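Local coordinates for protein glycosyl hydrolase (PDB 5NDX) that probably hydrolyses O-glycosidic bonds as a family 39 glycoside hydrolase, being the bacterial orthologue of human alpha-L-iduronidase, at residues S28-L33 and L56-L61; Y62-A67 and S76-A81; E370-L375 and S408-H413; L442-E447 and S518-L523. The protein carries 2 engineered substitutions. All coordinates share one frame; numbering follows the deposited sequence.

Interaction 1: residues S28-L33 and L56-L61. With 8U8 ((2~{R},3~{S},4~{S},5~{R},6~{S})-6-(4-methyl-2-oxidanylidene-chromen-7-yl)oxy-3,4,5-tris(oxidanyl)oxane-2-carboxylic acid), chain M.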
# COMPACT_ATOMS: atom_id res chain seq x y z
N SER A 28 -11.07 -6.68 4.43
CA SER A 28 -12.37 -6.93 5.00
C SER A 28 -12.23 -8.19 5.86
O SER A 28 -11.45 -9.06 5.51
CB SER A 28 -13.39 -7.15 3.89
OG SER A 28 -14.66 -7.09 4.46
N PRO A 29 -12.94 -8.31 6.99
CA PRO A 29 -13.78 -7.29 7.58
C PRO A 29 -13.05 -6.50 8.65
O PRO A 29 -11.91 -6.84 9.04
CB PRO A 29 -14.91 -8.13 8.24
CG PRO A 29 -14.15 -9.28 8.81
CD PRO A 29 -13.14 -9.61 7.68
N ALA A 30 -13.75 -5.50 9.16
CA ALA A 30 -13.20 -4.55 10.12
C ALA A 30 -12.72 -5.18 11.41
O ALA A 30 -11.79 -4.68 12.04
CB ALA A 30 -14.23 -3.47 10.43
N GLU A 31 -13.32 -6.30 11.78
CA GLU A 31 -12.93 -7.03 13.00
C GLU A 31 -11.47 -7.45 12.99
O GLU A 31 -10.88 -7.58 14.07
CB GLU A 31 -13.80 -8.30 13.19
CG GLU A 31 -15.21 -8.04 13.68
CD GLU A 31 -16.19 -7.61 12.60
OE1 GLU A 31 -15.82 -7.54 11.40
OE2 GLU A 31 -17.37 -7.32 12.95
N LEU A 32 -10.86 -7.66 11.82
CA LEU A 32 -9.42 -7.97 11.78
C LEU A 32 -8.60 -6.91 12.43
O LEU A 32 -7.54 -7.23 12.97
CB LEU A 32 -8.90 -8.22 10.36
CG LEU A 32 -9.49 -9.41 9.65
CD1 LEU A 32 -8.86 -9.51 8.28
CD2 LEU A 32 -9.30 -10.69 10.46
N LEU A 33 -9.08 -5.67 12.47
CA LEU A 33 -8.31 -4.60 13.14
C LEU A 33 -8.13 -4.85 14.65
O LEU A 33 -7.24 -4.30 15.26
CB LEU A 33 -8.95 -3.23 12.94
CG LEU A 33 -8.82 -2.60 11.58
CD1 LEU A 33 -9.81 -1.48 11.32
CD2 LEU A 33 -7.41 -2.03 11.41
N LEU A 56 -6.02 3.27 4.73
CA LEU A 56 -6.59 1.94 4.80
C LEU A 56 -8.07 2.02 4.52
O LEU A 56 -8.77 2.83 5.15
CB LEU A 56 -6.45 1.37 6.20
CG LEU A 56 -5.13 0.93 6.71
CD1 LEU A 56 -5.32 0.26 8.06
CD2 LEU A 56 -4.46 -0.04 5.73
N ARG A 57 -8.54 1.20 3.61
CA ARG A 57 -9.93 1.16 3.20
C ARG A 57 -10.49 -0.16 3.74
O ARG A 57 -10.28 -1.23 3.17
CB ARG A 57 -10.06 1.23 1.69
CG ARG A 57 -11.49 1.17 1.17
CD ARG A 57 -11.61 1.62 -0.29
NE ARG A 57 -12.36 0.63 -1.02
CZ ARG A 57 -13.65 0.66 -1.29
NH1 ARG A 57 -14.41 1.65 -0.93
NH2 ARG A 57 -14.18 -0.34 -1.93
N VAL A 58 -11.09 -0.08 4.91
CA VAL A 58 -11.53 -1.29 5.62
C VAL A 58 -13.07 -1.39 5.59
O VAL A 58 -13.77 -0.44 6.05
CB VAL A 58 -11.05 -1.27 7.08
CG1 VAL A 58 -11.56 -2.49 7.81
CG2 VAL A 58 -9.51 -1.17 7.18
N HIS A 59 -13.59 -2.53 5.10
CA HIS A 59 -15.03 -2.74 4.95
C HIS A 59 -15.74 -2.97 6.27
O HIS A 59 -15.21 -3.65 7.16
CB HIS A 59 -15.34 -4.00 4.11
CG HIS A 59 -15.14 -3.88 2.64
ND1 HIS A 59 -14.99 -2.67 1.99
CD2 HIS A 59 -15.16 -4.83 1.67
CE1 HIS A 59 -14.88 -2.88 0.69
NE2 HIS A 59 -14.97 -4.18 0.47
N TYR A 60 -16.96 -2.47 6.37
CA TYR A 60 -17.88 -2.75 7.50
C TYR A 60 -17.40 -2.20 8.84
O TYR A 60 -17.59 -2.83 9.87
CB TYR A 60 -18.13 -4.26 7.62
CG TYR A 60 -18.70 -4.90 6.38
CD1 TYR A 60 -20.01 -4.60 5.98
CD2 TYR A 60 -17.99 -5.84 5.64
CE1 TYR A 60 -20.59 -5.20 4.88
CE2 TYR A 60 -18.56 -6.45 4.51
CZ TYR A 60 -19.87 -6.11 4.14
OH TYR A 60 -20.48 -6.64 3.05
N LEU A 61 -16.81 -1.00 8.83
CA LEU A 61 -16.46 -0.37 10.10
C LEU A 61 -17.69 -0.25 11.04
O LEU A 61 -17.55 -0.48 12.23
CB LEU A 61 -15.80 1.00 9.88
CG LEU A 61 -14.33 0.89 9.42
CD1 LEU A 61 -13.88 2.21 8.84
CD2 LEU A 61 -13.45 0.43 10.57
C15 8U8 M . -20.03 -10.45 -6.27
C13 8U8 M . -19.35 -9.53 -7.09
C14 8U8 M . -19.89 -9.23 -8.35
C16 8U8 M . -19.27 -8.29 -9.18
O9 8U8 M . -19.78 -8.11 -10.28
O8 8U8 M . -18.10 -7.66 -8.80
C11 8U8 M . -17.61 -7.84 -7.53
C10 8U8 M . -16.51 -7.08 -7.12
C12 8U8 M . -18.22 -8.79 -6.67
C7 8U8 M . -17.70 -8.92 -5.36
C8 8U8 M . -16.60 -8.15 -4.95
C9 8U8 M . -15.99 -7.23 -5.83
O2 8U8 M . -14.93 -6.43 -5.46
C5 8U8 M . -13.96 -6.77 -4.39
O1 8U8 M . -13.51 -8.12 -4.59
C1 8U8 M . -12.87 -8.75 -3.55
C6 8U8 M . -11.85 -9.47 -4.22
O7 8U8 M . -11.45 -10.49 -3.66
O6 8U8 M . -11.45 -9.00 -5.27
C2 8U8 M . -12.12 -7.84 -2.52
O5 8U8 M . -10.88 -7.40 -3.11
C3 8U8 M . -13.01 -6.63 -1.99
O4 8U8 M . -13.29 -6.81 -0.64
C4 8U8 M . -14.32 -6.47 -2.81
O3 8U8 M . -14.90 -5.14 -2.49
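On the wall of the sugar pocket, where the first two parallel strands of the TIM barrel run out into loops, Ser28 lies against His59. Ser28 OG comes within 3.2 Å of His59 CB and sits at the edge of the imidazole, near its plane; it approaches the Tyr60 ring at an edge too. With CG anti to its carbonyl carbon (chi1 -76°), His59 extends toward the bound chromenone glycoside 8U8, and NE2 donates to O3 of the sugar at 3.1 Å, a nearly straight bond (167°) in the ring plane. Its other nitrogen, ND1, is hydrogen-bonded to Glu95, so both nitrogens fix the turn of the ring. A leucine here would probably leave the sugar hydroxyl and Glu95 without their common partner. Behind the pocket the contact is apolar: Val58 CG1 packs 3.5 Å from Ala30 CA and meets Leu33 CD1 tip to tip at 4.1 Å, while Leu61 CD2 approaches Ala30 CB at 4.0 Å. Phe27 of strand 24-27 lies against Leu33 and Val58, and helix 76-87 closes over the outer side, Ala81 and Met85 on Leu33 and Leu78 on Leu61.

Interaction 2: residues Y62-A67 and S76-A81. Unlike the reference sequence in segment 62-67: Leu65 (reference Val).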
# COMPACT_ATOMS: atom_id res chain seq x y z
N TYR A 62 -18.87 0.04 10.50
CA TYR A 62 -20.06 0.18 11.38
C TYR A 62 -20.61 -1.14 11.97
O TYR A 62 -21.35 -1.09 12.95
CB TYR A 62 -21.16 0.96 10.68
CG TYR A 62 -20.95 2.47 10.57
CD1 TYR A 62 -20.35 3.20 11.60
CD2 TYR A 62 -21.37 3.17 9.43
CE1 TYR A 62 -20.20 4.59 11.54
CE2 TYR A 62 -21.21 4.56 9.34
CZ TYR A 62 -20.64 5.26 10.41
OH TYR A 62 -20.51 6.63 10.39
N ASN A 63 -20.21 -2.31 11.45
CA ASN A 63 -20.49 -3.59 12.14
C ASN A 63 -19.76 -3.69 13.46
O ASN A 63 -20.11 -4.53 14.24
CB ASN A 63 -20.16 -4.82 11.29
CG ASN A 63 -21.12 -5.00 10.13
OD1 ASN A 63 -22.15 -4.33 10.03
ND2 ASN A 63 -20.78 -5.89 9.24
N LEU A 64 -18.75 -2.87 13.69
CA LEU A 64 -18.10 -2.79 14.98
C LEU A 64 -18.98 -2.10 16.05
O LEU A 64 -18.71 -2.25 17.23
CB LEU A 64 -16.75 -2.06 14.88
CG LEU A 64 -15.70 -2.76 14.01
CD1 LEU A 64 -14.39 -2.00 13.98
CD2 LEU A 64 -15.49 -4.23 14.44
N LEU A 65 -19.98 -1.33 15.63
CA LEU A 65 -20.87 -0.67 16.58
C LEU A 65 -22.00 -1.61 16.97
O LEU A 65 -22.34 -2.52 16.25
CB LEU A 65 -21.46 0.59 15.95
CG LEU A 65 -20.53 1.75 15.61
CD1 LEU A 65 -21.36 2.93 15.20
CD2 LEU A 65 -19.62 2.10 16.77
N SER A 66 -22.59 -1.36 18.13
CA SER A 66 -23.87 -2.01 18.46
C SER A 66 -24.77 -0.99 19.16
O SER A 66 -24.28 -0.01 19.75
CB SER A 66 -23.64 -3.29 19.28
OG SER A 66 -22.93 -2.96 20.45
N ALA A 67 -26.08 -1.18 19.00
CA ALA A 67 -27.09 -0.30 19.63
C ALA A 67 -27.01 -0.49 21.11
O ALA A 67 -27.08 -1.62 21.58
CB ALA A 67 -28.50 -0.66 19.18
N SER A 76 -17.00 1.20 21.55
CA SER A 76 -15.71 0.79 22.07
C SER A 76 -14.87 -0.05 21.08
O SER A 76 -13.66 0.08 21.09
CB SER A 76 -15.86 0.07 23.41
OG SER A 76 -16.62 -1.09 23.22
N LEU A 77 -15.49 -0.88 20.23
CA LEU A 77 -14.75 -1.63 19.22
C LEU A 77 -14.26 -0.75 18.07
O LEU A 77 -13.11 -0.91 17.62
CB LEU A 77 -15.55 -2.84 18.67
CG LEU A 77 -15.94 -3.88 19.73
CD1 LEU A 77 -16.67 -5.08 19.08
CD2 LEU A 77 -14.73 -4.36 20.55
N LEU A 78 -15.10 0.20 17.64
CA LEU A 78 -14.71 1.15 16.62
C LEU A 78 -13.57 2.03 17.09
O LEU A 78 -12.64 2.30 16.33
CB LEU A 78 -15.91 1.95 16.07
CG LEU A 78 -15.65 2.83 14.84
CD1 LEU A 78 -15.07 2.05 13.64
CD2 LEU A 78 -16.89 3.57 14.40
N ASP A 79 -13.61 2.46 18.35
CA ASP A 79 -12.52 3.20 18.96
C ASP A 79 -11.18 2.45 18.89
O ASP A 79 -10.17 3.05 18.57
CB ASP A 79 -12.77 3.49 20.44
CG ASP A 79 -13.92 4.47 20.70
OD1 ASP A 79 -14.41 5.16 19.78
OD2 ASP A 79 -14.32 4.50 21.90
N ARG A 80 -11.18 1.17 19.24
CA ARG A 80 -9.98 0.37 19.18
C ARG A 80 -9.47 0.23 17.75
O ARG A 80 -8.29 0.31 17.53
CB ARG A 80 -10.22 -1.02 19.79
CG ARG A 80 -10.32 -0.93 21.33
CD ARG A 80 -10.84 -2.21 21.99
NE ARG A 80 -10.09 -3.41 21.55
CZ ARG A 80 -10.51 -4.68 21.67
NH1 ARG A 80 -11.69 -4.99 22.22
NH2 ARG A 80 -9.75 -5.67 21.23
N ALA A 81 -10.38 0.08 16.80
CA ALA A 81 -10.03 -0.14 15.42
C ALA A 81 -9.42 1.13 14.79
O ALA A 81 -8.38 1.05 14.13
CB ALA A 81 -11.26 -0.56 14.63
O HOH W 1 -18.09 -0.67 19.02
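Leu64 reaches into helix 76-87 by apolar contacts that make up most of this interaction. Its CD1 lies 3.5 Å from Ala81 CB and 4.1 Å from Leu78 CD1, while the root of the same side chain, CB, is 4.1 Å from Leu77 CB. The extended form of Leu64, with CG anti to the carbonyl carbon (chi1 -64°), carries CD1 one helical turn past Leu77. Leu78 turns the other way, CG anti to its own backbone N (chi1 -171°), and receives Leu65 as well: the two side chains cross obliquely, Leu65 CD2 coming to 3.8 Å from Leu78 CB. Leu65 stands where the reference sequence has valine. Tyr62 adds a looser touch of its ring on Leu78 CD2.

The polar link is made through water 1, which donates to Leu64 O at 2.5 Å and accepts from Leu77 N at 2.9 Å. Leu77 lies in the first turn of the helix, so the water gives its N-H an acceptor and joins it to the carbonyl of the preceding 3-10 turn.

Helix 110-131 lies alongside: Leu119 touches Tyr62 and Leu65, Thr123 hydrogen-bonds Tyr62 OH, and Arg126 forms a salt bridge with Asp79. The end of 62-67, residues 66-67, pairs loosely with strand 73-74 in a short antiparallel hairpin that leads into helix 76-87.

Interaction 3: residues E370-L375 and S408-H413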
# COMPACT_ATOMS: atom_id res chain seq x y z
N GLU A 370 7.24 -0.40 -0.97
CA GLU A 370 8.44 0.17 -0.34
C GLU A 370 9.36 0.88 -1.33
O GLU A 370 9.82 1.98 -1.04
CB GLU A 370 9.25 -0.88 0.43
CG GLU A 370 8.56 -1.40 1.68
CD GLU A 370 9.43 -2.36 2.55
OE1 GLU A 370 10.32 -1.94 3.35
OE2 GLU A 370 9.20 -3.57 2.44
N LEU A 371 9.62 0.24 -2.47
CA LEU A 371 10.41 0.84 -3.49
C LEU A 371 9.74 2.05 -4.10
O LEU A 371 10.37 3.09 -4.26
CB LEU A 371 10.79 -0.17 -4.60
CG LEU A 371 12.09 -0.94 -4.38
CD1 LEU A 371 12.08 -1.72 -3.11
CD2 LEU A 371 12.33 -1.93 -5.51
N LEU A 372 8.49 1.89 -4.48
CA LEU A 372 7.75 3.00 -5.10
C LEU A 372 7.60 4.24 -4.15
O LEU A 372 7.50 5.39 -4.62
CB LEU A 372 6.37 2.51 -5.57
CG LEU A 372 6.35 1.48 -6.70
CD1 LEU A 372 4.99 0.82 -6.81
CD2 LEU A 372 6.65 2.15 -8.00
N ALA A 373 7.62 3.99 -2.84
CA ALA A 373 7.45 5.03 -1.85
C ALA A 373 8.61 6.01 -1.88
O ALA A 373 8.43 7.12 -1.44
CB ALA A 373 7.35 4.42 -0.47
N THR A 374 9.78 5.59 -2.40
CA THR A 374 10.95 6.45 -2.52
C THR A 374 10.93 7.45 -3.64
O THR A 374 11.89 8.21 -3.77
CB THR A 374 12.26 5.64 -2.68
OG1 THR A 374 12.30 4.99 -3.99
CG2 THR A 374 12.37 4.61 -1.59
N LEU A 375 9.90 7.43 -4.49
CA LEU A 375 9.88 8.32 -5.61
C LEU A 375 9.73 9.78 -5.16
O LEU A 375 9.23 10.07 -4.09
CB LEU A 375 8.78 7.94 -6.59
CG LEU A 375 9.06 6.68 -7.43
CD1 LEU A 375 7.80 6.09 -8.05
CD2 LEU A 375 10.09 6.97 -8.50
N SER A 408 15.18 9.53 -7.99
CA SER A 408 14.65 8.24 -7.68
C SER A 408 13.95 7.77 -8.93
O SER A 408 13.00 8.42 -9.43
CB SER A 408 13.66 8.30 -6.53
OG SER A 408 13.14 6.99 -6.24
N ILE A 409 14.39 6.62 -9.42
CA ILE A 409 13.89 6.05 -10.67
C ILE A 409 13.40 4.62 -10.44
O ILE A 409 14.16 3.78 -9.94
CB ILE A 409 14.99 6.01 -11.70
CG1 ILE A 409 15.47 7.42 -12.05
CG2 ILE A 409 14.53 5.28 -12.98
CD1 ILE A 409 16.85 7.43 -12.62
N SER A 410 12.14 4.35 -10.79
CA SER A 410 11.63 2.99 -10.83
C SER A 410 11.82 2.47 -12.25
O SER A 410 11.32 3.06 -13.21
CB SER A 410 10.17 2.93 -10.44
OG SER A 410 9.97 3.30 -9.10
N LEU A 411 12.56 1.38 -12.41
CA LEU A 411 12.68 0.70 -13.71
C LEU A 411 11.88 -0.63 -13.62
O LEU A 411 12.20 -1.52 -12.80
CB LEU A 411 14.13 0.44 -14.01
CG LEU A 411 14.41 -0.08 -15.41
CD1 LEU A 411 14.03 0.96 -16.48
CD2 LEU A 411 15.87 -0.44 -15.52
N ILE A 412 10.84 -0.74 -14.45
CA ILE A 412 9.83 -1.76 -14.35
C ILE A 412 9.97 -2.70 -15.58
O ILE A 412 9.98 -2.20 -16.70
CB ILE A 412 8.46 -1.09 -14.40
CG1 ILE A 412 8.31 -0.06 -13.29
CG2 ILE A 412 7.33 -2.11 -14.36
CD1 ILE A 412 7.24 0.98 -13.58
N HIS A 413 10.13 -4.01 -15.38
CA HIS A 413 10.14 -4.94 -16.53
C HIS A 413 9.05 -5.94 -16.24
O HIS A 413 9.20 -6.79 -15.35
CB HIS A 413 11.51 -5.53 -16.66
CG HIS A 413 11.81 -6.21 -17.96
ND1 HIS A 413 11.05 -6.06 -19.12
CD2 HIS A 413 12.83 -7.01 -18.30
CE1 HIS A 413 11.59 -6.76 -20.10
NE2 HIS A 413 12.69 -7.32 -19.64
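The turn at the C-terminal part of helix 364-372 packs on strand 407-413 of the beta-rich domain, with Thr374 and Leu375 set against Ser408 and Ser410. A type I beta turn from Leu372 to Leu375 shapes the first partner. Thr374 OG1, placed between its backbone N and carbonyl carbon (chi1 70°), donates back to Leu371 O at 2.7 Å, nearly along the C=O axis; Thr374 N bonds the same oxygen, so the carbonyl is gripped twice and the side chain is tied back to the helix. Ser408 OG gives a weak hydrogen bond to Thr374 O at 3.0 Å. Its stronger partner is Gln521 NE2 of the next strand, and Gln521 OE1 in turn bonds Ser410 OG. Otherwise apolar atoms meet polar ones: Leu372 CD2 and Leu375 CD1 each reach 3.7 Å from Ser410 OG, and Leu375 CD2 stands 3.4 Å from Ser408 O. Ser410 OG is thus surrounded by leucine methyls while Ser408 OG lies against Thr374, and the amide of Gln521 serves both hydroxyls. A helix seated on one face of a mostly antiparallel sheet fits the beta-sandwich domain that accompanies the TIM barrel in alpha-L-iduronidase and its family 39 relatives.

Interaction 4: residues L442-E447 and S518-L523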
# COMPACT_ATOMS: atom_id res chain seq x y z
N LEU A 442 20.97 0.74 -5.54
CA LEU A 442 20.19 -0.05 -6.46
C LEU A 442 19.43 -1.11 -5.68
O LEU A 442 20.03 -1.99 -5.10
CB LEU A 442 21.09 -0.71 -7.48
CG LEU A 442 22.06 0.22 -8.20
CD1 LEU A 442 23.12 -0.60 -8.91
CD2 LEU A 442 21.36 1.17 -9.14
N LEU A 443 18.11 -1.00 -5.64
CA LEU A 443 17.26 -1.98 -4.98
C LEU A 443 16.53 -2.83 -6.06
O LEU A 443 16.13 -2.28 -7.09
CB LEU A 443 16.23 -1.26 -4.15
CG LEU A 443 16.77 -0.38 -3.04
CD1 LEU A 443 15.70 0.59 -2.59
CD2 LEU A 443 17.16 -1.28 -1.89
N ARG A 444 16.36 -4.12 -5.78
CA ARG A 444 15.82 -5.06 -6.75
C ARG A 444 14.90 -6.06 -6.12
O ARG A 444 15.20 -6.64 -5.05
CB ARG A 444 16.98 -5.82 -7.42
CG ARG A 444 16.65 -6.98 -8.37
CD ARG A 444 15.83 -6.57 -9.55
NE ARG A 444 16.52 -5.68 -10.46
CZ ARG A 444 17.51 -6.03 -11.29
NH1 ARG A 444 18.00 -7.26 -11.32
NH2 ARG A 444 18.04 -5.13 -12.09
N ILE A 445 13.76 -6.23 -6.78
CA ILE A 445 12.86 -7.32 -6.55
C ILE A 445 12.83 -8.17 -7.84
O ILE A 445 12.37 -7.72 -8.87
CB ILE A 445 11.41 -6.86 -6.23
CG1 ILE A 445 11.42 -5.88 -5.07
CG2 ILE A 445 10.56 -8.09 -5.88
CD1 ILE A 445 10.11 -5.16 -4.86
N ASP A 446 13.33 -9.39 -7.73
CA ASP A 446 13.29 -10.34 -8.84
C ASP A 446 13.46 -11.71 -8.20
O ASP A 446 13.43 -11.87 -6.97
CB ASP A 446 14.30 -10.02 -9.95
CG ASP A 446 15.77 -10.15 -9.53
OD1 ASP A 446 16.03 -10.81 -8.47
OD2 ASP A 446 16.70 -9.63 -10.26
N GLU A 447 13.67 -12.69 -9.03
CA GLU A 447 13.84 -14.06 -8.60
C GLU A 447 15.04 -14.32 -7.69
O GLU A 447 15.01 -15.28 -6.90
CB GLU A 447 13.85 -14.86 -9.92
CG GLU A 447 14.39 -16.20 -9.97
CD GLU A 447 14.30 -16.77 -11.41
OE1 GLU A 447 15.01 -16.26 -12.31
OE2 GLU A 447 13.50 -17.70 -11.60
N SER A 518 10.77 -7.90 -13.12
CA SER A 518 11.54 -7.29 -12.05
C SER A 518 11.16 -5.86 -11.85
O SER A 518 10.55 -5.23 -12.72
CB SER A 518 13.07 -7.40 -12.33
OG SER A 518 13.44 -6.52 -13.41
N LEU A 519 11.45 -5.39 -10.64
CA LEU A 519 11.33 -3.98 -10.30
C LEU A 519 12.67 -3.56 -9.73
O LEU A 519 13.16 -4.20 -8.81
CB LEU A 519 10.24 -3.76 -9.24
CG LEU A 519 9.99 -2.30 -8.84
CD1 LEU A 519 9.57 -1.44 -10.04
CD2 LEU A 519 8.90 -2.22 -7.75
N THR A 520 13.23 -2.51 -10.27
CA THR A 520 14.49 -1.96 -9.80
C THR A 520 14.24 -0.50 -9.35
O THR A 520 13.61 0.27 -10.06
CB THR A 520 15.53 -1.92 -10.90
OG1 THR A 520 15.68 -3.20 -11.50
CG2 THR A 520 16.90 -1.49 -10.40
N GLN A 521 14.78 -0.12 -8.19
CA GLN A 521 14.73 1.31 -7.78
C GLN A 521 16.16 1.83 -7.75
O GLN A 521 17.04 1.22 -7.13
CB GLN A 521 14.06 1.44 -6.42
CG GLN A 521 13.54 2.83 -6.12
CD GLN A 521 12.34 3.17 -6.95
OE1 GLN A 521 11.59 2.28 -7.41
NE2 GLN A 521 12.11 4.47 -7.14
N VAL A 522 16.42 2.90 -8.51
CA VAL A 522 17.73 3.52 -8.55
C VAL A 522 17.60 4.88 -7.81
O VAL A 522 16.81 5.75 -8.20
CB VAL A 522 18.13 3.79 -9.99
CG1 VAL A 522 19.53 4.41 -10.04
CG2 VAL A 522 18.04 2.47 -10.83
N LEU A 523 18.38 5.05 -6.75
CA LEU A 523 18.43 6.27 -5.98
C LEU A 523 19.81 6.83 -6.19
O LEU A 523 20.80 6.11 -6.01
CB LEU A 523 18.22 5.99 -4.50
CG LEU A 523 16.91 5.26 -4.14
CD1 LEU A 523 16.88 4.86 -2.66
CD2 LEU A 523 15.74 6.11 -4.47
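Arg444 and Thr520 face each other as a non-hydrogen-bonded pair of antiparallel strands, their side chains crossing at a slant. The arginine leaves the strand with CG anti to its backbone N (chi1 174°), then bends at chi2 and chi3, swinging the guanidinium edge to the threonine. NE donates to Thr520 OG1 at 2.8 Å, with the oxygen close to the guanidinium plane; NH2 adds a weak bond to OG1. On the opposite flank NH1 forms a salt bridge with Asp446 OD2 at 2.9 Å, meeting the carboxylate on its anti side. Asp446 OD1 accepts from Glu448 N. Arg444 NH2 also bonds Asp513 O. On the same face Leu442 and Val522 run alongside each other in the same direction, Leu442 CD2 at 3.8 Å from Val522 CG1. The other face carries Leu443, Ile445, Leu519 and Gln521, with Ile445 CD1 at 4.3 Å from Leu519 CD2. Backbone bonds pair Leu443 with Gln521 and Ile445 with Leu519 in both directions. A methionine in place of Arg444 would probably leave Asp446 without its counter-charge and Thr520 OG1 without its donor. The chemistry is consistent with a buried positive charge largely balanced by the nearby aspartate, the guanidinium fixed in orientation at its edges.

In the fold
From the N terminus, interaction 1 closes a loop that holds helix 36-45 and joins the first two barrel strands; interaction 2 then closes the short loop, with its hairpin of strands 66-67 and 73-74, that leads into helix 76-87. The two touch, Leu33 CD1 lying 3.7 Å from Ala81 CB, so the loop after the first barrel strand packs on the helix that follows the second. Far along the chain, interaction 3 spans strands 378-385 and 395-401, and interaction 4 spans the 70 residues between 447 and 518. All four follow in series, none nested or crossed. Interactions 3 and 4 meet in neighbouring strands of one sheet; the centres of interactions 1 and 3 are about 29 Å apart.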